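Putative acyl-CoA dehydrogenase (PDB 5JSC) binds flavin-adenine dinucleotide and is probably a member of the acyl-CoA dehydrogenases, flavoproteins with a beta domain between helical domains. Local coordinates at residues 139-144 against 182-187; 176-181 against 229-234. All blocks are in the same frame, centred on the assembly; numbering follows the deposited sequence.

Contact 1 of 2, residues 139-144 against 182-187. With FAD (flavin-adenine dinucleotide), chain M.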
loop_
_atom_site.group_PDB
_atom_site.type_symbol
_atom_site.label_atom_id
_atom_site.label_comp_id
_atom_site.label_asym_id
_atom_site.label_seq_id
_atom_site.Cartn_x
_atom_site.Cartn_y
_atom_site.Cartn_z
ATOM N N THR C 139 3.429 42.883 -13.867
ATOM C CA THR C 139 3.370 43.457 -15.206
ATOM C C THR C 139 4.276 42.746 -16.201
ATOM O O THR C 139 4.320 43.144 -17.372
ATOM C CB THR C 139 3.700 44.957 -15.171
ATOM O OG1 THR C 139 5.041 45.148 -14.707
ATOM C CG2 THR C 139 2.723 45.700 -14.254
ATOM N N ALA C 140 4.996 41.711 -15.770
ATOM C CA ALA C 140 5.713 40.821 -16.677
ATOM C C ALA C 140 5.472 39.390 -16.235
ATOM O O ALA C 140 5.655 39.068 -15.057
ATOM C CB ALA C 140 7.218 41.099 -16.692
ATOM N N ILE C 141 5.073 38.539 -17.178
ATOM C CA ILE C 141 4.797 37.132 -16.909
ATOM C C ILE C 141 6.061 36.323 -17.185
ATOM O O ILE C 141 6.640 36.410 -18.277
ATOM C CB ILE C 141 3.615 36.642 -17.766
ATOM C CG1 ILE C 141 2.349 37.431 -17.403
ATOM C CG2 ILE C 141 3.398 35.146 -17.587
ATOM C CD1 ILE C 141 1.139 37.088 -18.255
ATOM N N ALA C 142 6.490 35.536 -16.198
ATOM C CA ALA C 142 7.745 34.795 -16.247
ATOM C C ALA C 142 7.522 33.356 -16.692
ATOM O O ALA C 142 6.418 32.817 -16.599
ATOM C CB ALA C 142 8.428 34.807 -14.872
ATOM N N ALA C 143 8.606 32.729 -17.155
ATOM C CA ALA C 143 8.573 31.325 -17.554
ATOM C C ALA C 143 9.967 30.724 -17.421
ATOM O O ALA C 143 10.977 31.427 -17.504
ATOM C CB ALA C 143 8.050 31.164 -18.985
ATOM N N PHE C 144 9.994 29.406 -17.237
ATOM C CA PHE C 144 11.185 28.620 -16.908
ATOM C C PHE C 144 11.275 27.512 -17.949
ATOM O O PHE C 144 10.461 26.585 -17.930
ATOM C CB PHE C 144 11.035 28.059 -15.493
ATOM C CG PHE C 144 12.201 27.251 -14.984
ATOM C CD1 PHE C 144 13.306 27.875 -14.427
ATOM C CD2 PHE C 144 12.148 25.857 -14.963
ATOM C CE1 PHE C 144 14.358 27.138 -13.911
ATOM C CE2 PHE C 144 13.200 25.112 -14.437
ATOM C CZ PHE C 144 14.305 25.755 -13.913
ATOM N N GLY C 182 3.721 30.840 -24.640
ATOM C CA GLY C 182 2.812 31.574 -25.482
ATOM C C GLY C 182 2.303 32.873 -24.893
ATOM O O GLY C 182 1.826 33.727 -25.647
ATOM N N ILE C 183 2.381 33.049 -23.571
ATOM C CA ILE C 183 1.909 34.290 -22.961
ATOM C C ILE C 183 2.966 34.948 -22.081
ATOM O O ILE C 183 2.772 36.079 -21.620
ATOM C CB ILE C 183 0.616 34.065 -22.161
ATOM C CG1 ILE C 183 0.844 33.111 -20.996
ATOM C CG2 ILE C 183 -0.504 33.575 -23.070
ATOM C CD1 ILE C 183 -0.420 32.853 -20.245
ATOM N N ALA C 184 4.083 34.265 -21.843
ATOM C CA ALA C 184 5.150 34.851 -21.039
ATOM C C ALA C 184 5.787 36.040 -21.751
ATOM O O ALA C 184 5.858 36.096 -22.983
ATOM C CB ALA C 184 6.229 33.811 -20.728
ATOM N N ASP C 185 6.271 36.998 -20.956
ATOM C CA ASP C 185 7.037 38.112 -21.496
ATOM C C ASP C 185 8.515 37.789 -21.651
ATOM O O ASP C 185 9.206 38.441 -22.446
ATOM C CB ASP C 185 6.852 39.342 -20.602
ATOM C CG ASP C 185 5.438 39.881 -20.668
ATOM O OD1 ASP C 185 5.061 40.395 -21.746
ATOM O OD2 ASP C 185 4.698 39.774 -19.672
ATOM N N PHE C 186 9.005 36.789 -20.930
ATOM C CA PHE C 186 10.370 36.317 -21.101
ATOM C C PHE C 186 10.424 34.879 -20.620
ATOM O O PHE C 186 9.565 34.426 -19.851
ATOM C CB PHE C 186 11.380 37.184 -20.333
ATOM C CG PHE C 186 11.223 37.107 -18.841
ATOM C CD1 PHE C 186 11.862 36.106 -18.106
ATOM C CD2 PHE C 186 10.412 38.015 -18.163
ATOM C CE1 PHE C 186 11.698 36.018 -16.726
ATOM C CE2 PHE C 186 10.256 37.940 -16.796
ATOM C CZ PHE C 186 10.897 36.940 -16.071
ATOM N N TYR C 187 11.461 34.182 -21.073
ATOM C CA TYR C 187 11.738 32.797 -20.720
ATOM C C TYR C 187 13.161 32.720 -20.206
ATOM O O TYR C 187 14.072 33.221 -20.864
ATOM C CB TYR C 187 11.585 31.875 -21.941
ATOM C CG TYR C 187 10.208 31.905 -22.540
ATOM C CD1 TYR C 187 9.865 32.848 -23.505
ATOM C CD2 TYR C 187 9.244 30.991 -22.141
ATOM C CE1 TYR C 187 8.593 32.879 -24.043
ATOM C CE2 TYR C 187 7.974 31.011 -22.676
ATOM C CZ TYR C 187 7.650 31.953 -23.622
ATOM O OH TYR C 187 6.370 31.969 -24.139
HETATM P PA FAD M . 10.731 11.431 -18.820
HETATM O O1A FAD M . 11.979 12.169 -18.513
HETATM O O2A FAD M . 10.688 10.643 -20.131
HETATM O O5B FAD M . 10.424 10.465 -17.597
HETATM C C5B FAD M . 9.319 9.544 -17.681
HETATM C C4B FAD M . 9.199 8.914 -16.318
HETATM O O4B FAD M . 10.385 8.142 -16.055
HETATM C C3B FAD M . 9.158 9.890 -15.150
HETATM O O3B FAD M . 7.874 10.491 -14.965
HETATM C C2B FAD M . 9.591 9.000 -13.983
HETATM O O2B FAD M . 8.473 8.262 -13.488
HETATM C C1B FAD M . 10.583 8.037 -14.660
HETATM N N9A FAD M . 11.992 8.296 -14.390
HETATM C C8A FAD M . 12.693 9.444 -14.658
HETATM N N7A FAD M . 13.973 9.363 -14.392
HETATM C C5A FAD M . 14.129 8.070 -13.909
HETATM C C6A FAD M . 15.255 7.354 -13.464
HETATM N N6A FAD M . 16.488 7.867 -13.407
HETATM N N1A FAD M . 15.070 6.077 -13.057
HETATM C C2A FAD M . 13.832 5.567 -13.088
HETATM N N3A FAD M . 12.695 6.147 -13.488
HETATM C C4A FAD M . 12.915 7.405 -13.895
HETATM N N1 FAD M . 9.157 21.822 -17.754
HETATM C C2 FAD M . 9.804 23.026 -17.850
HETATM O O2 FAD M . 10.983 23.110 -18.235
HETATM N N3 FAD M . 9.138 24.178 -17.528
HETATM C C4 FAD M . 7.829 24.261 -17.096
HETATM O O4 FAD M . 7.300 25.355 -16.918
HETATM C C4X FAD M . 7.163 22.998 -16.967
HETATM N N5 FAD M . 5.905 22.999 -16.626
HETATM C C5X FAD M . 5.209 21.802 -16.699
HETATM C C6 FAD M . 3.831 21.815 -16.493
HETATM C C7 FAD M . 3.069 20.665 -16.656
HETATM C C7M FAD M . 1.575 20.734 -16.467
HETATM C C8 FAD M . 3.705 19.459 -17.012
HETATM C C8M FAD M . 2.915 18.188 -17.203
HETATM C C9 FAD M . 5.083 19.439 -17.199
HETATM C C9A FAD M . 5.839 20.599 -17.054
HETATM N N10 FAD M . 7.221 20.632 -17.336
HETATM C C10 FAD M . 7.905 21.823 -17.331
HETATM C "C1'" FAD M . 7.887 19.403 -17.789
HETATM C "C2'" FAD M . 8.213 18.439 -16.653
HETATM O "O2'" FAD M . 9.260 18.955 -15.832
HETATM C "C3'" FAD M . 8.644 17.096 -17.242
HETATM O "O3'" FAD M . 7.477 16.547 -17.838
HETATM C "C4'" FAD M . 9.209 16.119 -16.214
HETATM O "O4'" FAD M . 10.500 16.571 -15.800
HETATM C "C5'" FAD M . 9.300 14.710 -16.764
HETATM O "O5'" FAD M . 10.093 14.756 -17.968
HETATM P P FAD M . 9.489 13.967 -19.254
HETATM O O1P FAD M . 8.077 14.366 -19.511
HETATM O O2P FAD M . 10.426 14.146 -20.409
HETATM O O3P FAD M . 9.497 12.435 -18.814
#
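The backbones of I141 and D185 meet where segment 139-144 runs beside segment 182-187. Segment 139-144 is the loop that leaves helix 125-136 and enters strand 144-145. Segment 182-187 runs from a loop into strand 186-192. The two strands lie side by side and parallel, at the edge of the beta domain typical of the acyl-CoA dehydrogenase fold. CA atoms of I141 and A184 are 4.7 Å apart, as are those of A143 and Y187.

D185 N donates to I141 O at 2.8 Å. The D185 carboxylate returns the grip: I141 N donates to D185 OD2 at 2.8 Å, almost straight at 170°. OD2 uses its anti lone pair, the one turned away from OD1. With CG anti to its own carbonyl carbon (chi1 -68°), the D185 carboxylate lies back toward I141 N. Both polar backbone atoms of I141 are thus held by one residue.

The F186 ring turns one face to A142 CA, 4.2 Å from the centroid, in a CH-pi contact, and A142 CB reaches F186 CZ at 3.5 Å. A140 CB lies at the edge of the same ring. Y131 of helix 125-136 meets F186 edge to face.

A143 CB touches both A184 CB and Y187 CD2, the latter at 3.4 Å, while A184 CB lies over one face of the Y187 ring, toward its rim. The Y187 hydroxyl accepts from G182 N, which ties the loop back to the strand. At the far end of 139-144 the flavin is read by the backbone: FAD N3 donates to F144 O at 2.8 Å and 174°.

Contact 2 of 2, residues 176-181 against 229-234. With FAD (flavin-adenine dinucleotide), chain M.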
loop_
_atom_site.group_PDB
_atom_site.type_symbol
_atom_site.label_atom_id
_atom_site.label_comp_id
_atom_site.label_asym_id
_atom_site.label_seq_id
_atom_site.Cartn_x
_atom_site.Cartn_y
_atom_site.Cartn_z
ATOM N N THR C 176 9.797 22.138 -24.328
ATOM C CA THR C 176 8.370 21.853 -24.333
ATOM C C THR C 176 7.853 21.646 -22.912
ATOM O O THR C 176 8.615 21.617 -21.938
ATOM C CB THR C 176 8.043 20.661 -25.253
ATOM O OG1 THR C 176 6.649 20.700 -25.571
ATOM C CG2 THR C 176 8.394 19.313 -24.595
ATOM N N TRP C 177 6.523 21.531 -22.816
ATOM C CA TRP C 177 5.785 21.560 -21.545
ATOM C C TRP C 177 6.028 22.861 -20.794
ATOM O O TRP C 177 6.049 22.875 -19.563
ATOM C CB TRP C 177 6.125 20.380 -20.618
ATOM C CG TRP C 177 6.255 19.041 -21.294
ATOM C CD1 TRP C 177 7.391 18.282 -21.396
ATOM C CD2 TRP C 177 5.222 18.309 -21.957
ATOM N NE1 TRP C 177 7.124 17.119 -22.096
ATOM C CE2 TRP C 177 5.802 17.120 -22.454
ATOM C CE3 TRP C 177 3.862 18.546 -22.191
ATOM C CZ2 TRP C 177 5.069 16.177 -23.172
ATOM C CZ3 TRP C 177 3.133 17.605 -22.895
ATOM C CH2 TRP C 177 3.737 16.437 -23.383
ATOM N N ILE C 178 6.223 23.963 -21.513
ATOM C CA ILE C 178 6.673 25.196 -20.870
ATOM C C ILE C 178 5.458 25.939 -20.324
ATOM O O ILE C 178 4.619 26.426 -21.088
ATOM C CB ILE C 178 7.482 26.074 -21.832
ATOM C CG1 ILE C 178 8.712 25.307 -22.331
ATOM C CG2 ILE C 178 7.895 27.374 -21.132
ATOM C CD1 ILE C 178 9.496 24.625 -21.219
ATOM N N SER C 179 5.371 26.027 -18.992
ATOM C CA SER C 179 4.304 26.772 -18.339
ATOM C C SER C 179 4.356 28.246 -18.720
ATOM O O SER C 179 5.430 28.849 -18.772
ATOM C CB SER C 179 4.424 26.622 -16.824
ATOM O OG SER C 179 4.167 25.286 -16.437
ATOM N N ASN C 180 3.179 28.836 -18.947
ATOM C CA ASN C 180 3.018 30.181 -19.496
ATOM C C ASN C 180 3.555 30.296 -20.917
ATOM O O ASN C 180 3.665 31.411 -21.449
ATOM C CB ASN C 180 3.669 31.262 -18.606
ATOM C CG ASN C 180 2.908 31.485 -17.314
ATOM O OD1 ASN C 180 1.723 31.152 -17.212
ATOM N ND2 ASN C 180 3.579 32.055 -16.320
ATOM N N GLY C 181 3.894 29.176 -21.556
ATOM C CA GLY C 181 4.345 29.237 -22.931
ATOM C C GLY C 181 3.300 29.888 -23.812
ATOM O O GLY C 181 2.117 29.544 -23.739
ATOM N N ALA C 229 3.215 25.533 -23.682
ATOM C CA ALA C 229 3.580 25.536 -25.096
ATOM C C ALA C 229 4.861 24.757 -25.350
ATOM O O ALA C 229 5.679 24.524 -24.450
ATOM C CB ALA C 229 3.751 26.959 -25.645
ATOM N N ARG C 230 5.014 24.359 -26.612
ATOM C CA ARG C 230 6.291 23.927 -27.159
ATOM C C ARG C 230 6.930 25.130 -27.837
ATOM O O ARG C 230 6.288 25.802 -28.649
ATOM C CB ARG C 230 6.102 22.781 -28.157
ATOM C CG ARG C 230 7.391 22.221 -28.748
ATOM C CD ARG C 230 7.098 20.894 -29.460
ATOM N NE ARG C 230 8.248 20.365 -30.182
ATOM C CZ ARG C 230 8.413 19.082 -30.506
ATOM N NH1 ARG C 230 7.505 18.172 -30.159
ATOM N NH2 ARG C 230 9.499 18.700 -31.175
ATOM N N LEU C 231 8.173 25.420 -27.471
ATOM C CA LEU C 231 8.925 26.526 -28.042
ATOM C C LEU C 231 9.919 25.976 -29.044
ATOM O O LEU C 231 10.682 25.066 -28.719
ATOM C CB LEU C 231 9.681 27.289 -26.958
ATOM C CG LEU C 231 8.909 27.731 -25.724
ATOM C CD1 LEU C 231 9.857 28.448 -24.789
ATOM C CD2 LEU C 231 7.752 28.619 -26.128
ATOM N N HIS C 232 9.928 26.534 -30.247
ATOM C CA HIS C 232 10.934 26.187 -31.237
ATOM C C HIS C 232 11.865 27.373 -31.437
ATOM O O HIS C 232 11.409 28.489 -31.703
ATOM C CB HIS C 232 10.303 25.789 -32.572
ATOM C CG HIS C 232 11.314 25.464 -33.627
ATOM N ND1 HIS C 232 12.144 24.367 -33.545
ATOM C CD2 HIS C 232 11.650 26.107 -34.770
ATOM C CE1 HIS C 232 12.939 24.339 -34.602
ATOM N NE2 HIS C 232 12.659 25.384 -35.361
ATOM N N PHE C 233 13.163 27.132 -31.301
ATOM C CA PHE C 233 14.179 28.160 -31.475
ATOM C C PHE C 233 14.800 27.958 -32.847
ATOM O O PHE C 233 15.485 26.957 -33.082
ATOM C CB PHE C 233 15.233 28.077 -30.375
ATOM C CG PHE C 233 14.705 28.405 -29.003
ATOM C CD1 PHE C 233 13.935 27.490 -28.302
ATOM C CD2 PHE C 233 14.990 29.627 -28.413
ATOM C CE1 PHE C 233 13.454 27.786 -27.039
ATOM C CE2 PHE C 233 14.509 29.938 -27.151
ATOM C CZ PHE C 233 13.744 29.014 -26.460
ATOM N N ALA C 234 14.556 28.903 -33.748
ATOM C CA ALA C 234 15.025 28.836 -35.128
ATOM C C ALA C 234 16.080 29.921 -35.316
ATOM O O ALA C 234 15.802 31.006 -35.826
ATOM C CB ALA C 234 13.854 28.999 -36.106
HETATM P PA FAD M . 10.731 11.431 -18.820
HETATM O O1A FAD M . 11.979 12.169 -18.513
HETATM O O2A FAD M . 10.688 10.643 -20.131
HETATM O O5B FAD M . 10.424 10.465 -17.597
HETATM C C5B FAD M . 9.319 9.544 -17.681
HETATM C C4B FAD M . 9.199 8.914 -16.318
HETATM O O4B FAD M . 10.385 8.142 -16.055
HETATM C C3B FAD M . 9.158 9.890 -15.150
HETATM O O3B FAD M . 7.874 10.491 -14.965
HETATM C C2B FAD M . 9.591 9.000 -13.983
HETATM O O2B FAD M . 8.473 8.262 -13.488
HETATM C C1B FAD M . 10.583 8.037 -14.660
HETATM N N9A FAD M . 11.992 8.296 -14.390
HETATM C C8A FAD M . 12.693 9.444 -14.658
HETATM N N7A FAD M . 13.973 9.363 -14.392
HETATM C C5A FAD M . 14.129 8.070 -13.909
HETATM C C6A FAD M . 15.255 7.354 -13.464
HETATM N N6A FAD M . 16.488 7.867 -13.407
HETATM N N1A FAD M . 15.070 6.077 -13.057
HETATM C C2A FAD M . 13.832 5.567 -13.088
HETATM N N3A FAD M . 12.695 6.147 -13.488
HETATM C C4A FAD M . 12.915 7.405 -13.895
HETATM N N1 FAD M . 9.157 21.822 -17.754
HETATM C C2 FAD M . 9.804 23.026 -17.850
HETATM O O2 FAD M . 10.983 23.110 -18.235
HETATM N N3 FAD M . 9.138 24.178 -17.528
HETATM C C4 FAD M . 7.829 24.261 -17.096
HETATM O O4 FAD M . 7.300 25.355 -16.918
HETATM C C4X FAD M . 7.163 22.998 -16.967
HETATM N N5 FAD M . 5.905 22.999 -16.626
HETATM C C5X FAD M . 5.209 21.802 -16.699
HETATM C C6 FAD M . 3.831 21.815 -16.493
HETATM C C7 FAD M . 3.069 20.665 -16.656
HETATM C C7M FAD M . 1.575 20.734 -16.467
HETATM C C8 FAD M . 3.705 19.459 -17.012
HETATM C C8M FAD M . 2.915 18.188 -17.203
HETATM C C9 FAD M . 5.083 19.439 -17.199
HETATM C C9A FAD M . 5.839 20.599 -17.054
HETATM N N10 FAD M . 7.221 20.632 -17.336
HETATM C C10 FAD M . 7.905 21.823 -17.331
HETATM C "C1'" FAD M . 7.887 19.403 -17.789
HETATM C "C2'" FAD M . 8.213 18.439 -16.653
HETATM O "O2'" FAD M . 9.260 18.955 -15.832
HETATM C "C3'" FAD M . 8.644 17.096 -17.242
HETATM O "O3'" FAD M . 7.477 16.547 -17.838
HETATM C "C4'" FAD M . 9.209 16.119 -16.214
HETATM O "O4'" FAD M . 10.500 16.571 -15.800
HETATM C "C5'" FAD M . 9.300 14.710 -16.764
HETATM O "O5'" FAD M . 10.093 14.756 -17.968
HETATM P P FAD M . 9.489 13.967 -19.254
HETATM O O1P FAD M . 8.077 14.366 -19.511
HETATM O O2P FAD M . 10.426 14.146 -20.409
HETATM O O3P FAD M . 9.497 12.435 -18.814
#
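The first torsion of T176 (-161°) turns OG1 toward R230, where it lies 3.4 Å from R230 CB. That of R230 (-178°) starts an extended chain that crosses T176 obliquely and ends in a salt bridge from NE to D174. I178 CG1, anti to its carbonyl carbon, meets L231 CD1 at 4.1 Å, and the two side chains cross at about a right angle.

The backbones form an antiparallel hydrogen-bonded pair. I178 N donates to A229 O at 3.0 Å, and A229 N donates to I178 O at 3.1 Å. I178 O also accepts from G181 N, which closes a type II turn from I178 to G181. The two donors approach I178 O from opposite faces of its plane. G181 packs its bare backbone on A229 CB, 3.5 Å from G181 C.

Beside this pairing, the strand bends at W177 and presents S179 to the flavin. S179 N donates to FAD O4 at 2.9 Å, and S179 OG donates to FAD N5 at 2.9 Å. The flavin N5-O4 edge is thus held by both backbone and side chain of one residue. W177 CB packs over one face of the flavin, near N10 and C1'.

Strand 228-233 lies between strands 168-179 and 214-219 in the antiparallel sheet. L231 packs on I216 of strand 214-219 and on Y187 of strand 186-192. S179 and N180 reach F107 and M111 of helix 103-122, and W177 packs on Q363 of the second subunit.

Both contacts are largely buried, with centres 11 Å apart, and both reach the flavin. Contact 1 joins the loop after helix 125-136 to the beta domain and has an exposed polar margin at D185. Contact 2 lies within the antiparallel sheet and has no exposed touching residue. Strands 168-179 and 186-192 follow each other in the chain, so the turn of contact 2 leads straight into segment 182-187. N180 ND2 probably bonds A142 O, and A143 CB packs on S179 O. In contact 1 a carboxylate helps pair the backbones; in contact 2 the backbones pair by themselves. One segment of each contact supplies partners for the polar rim of the flavin.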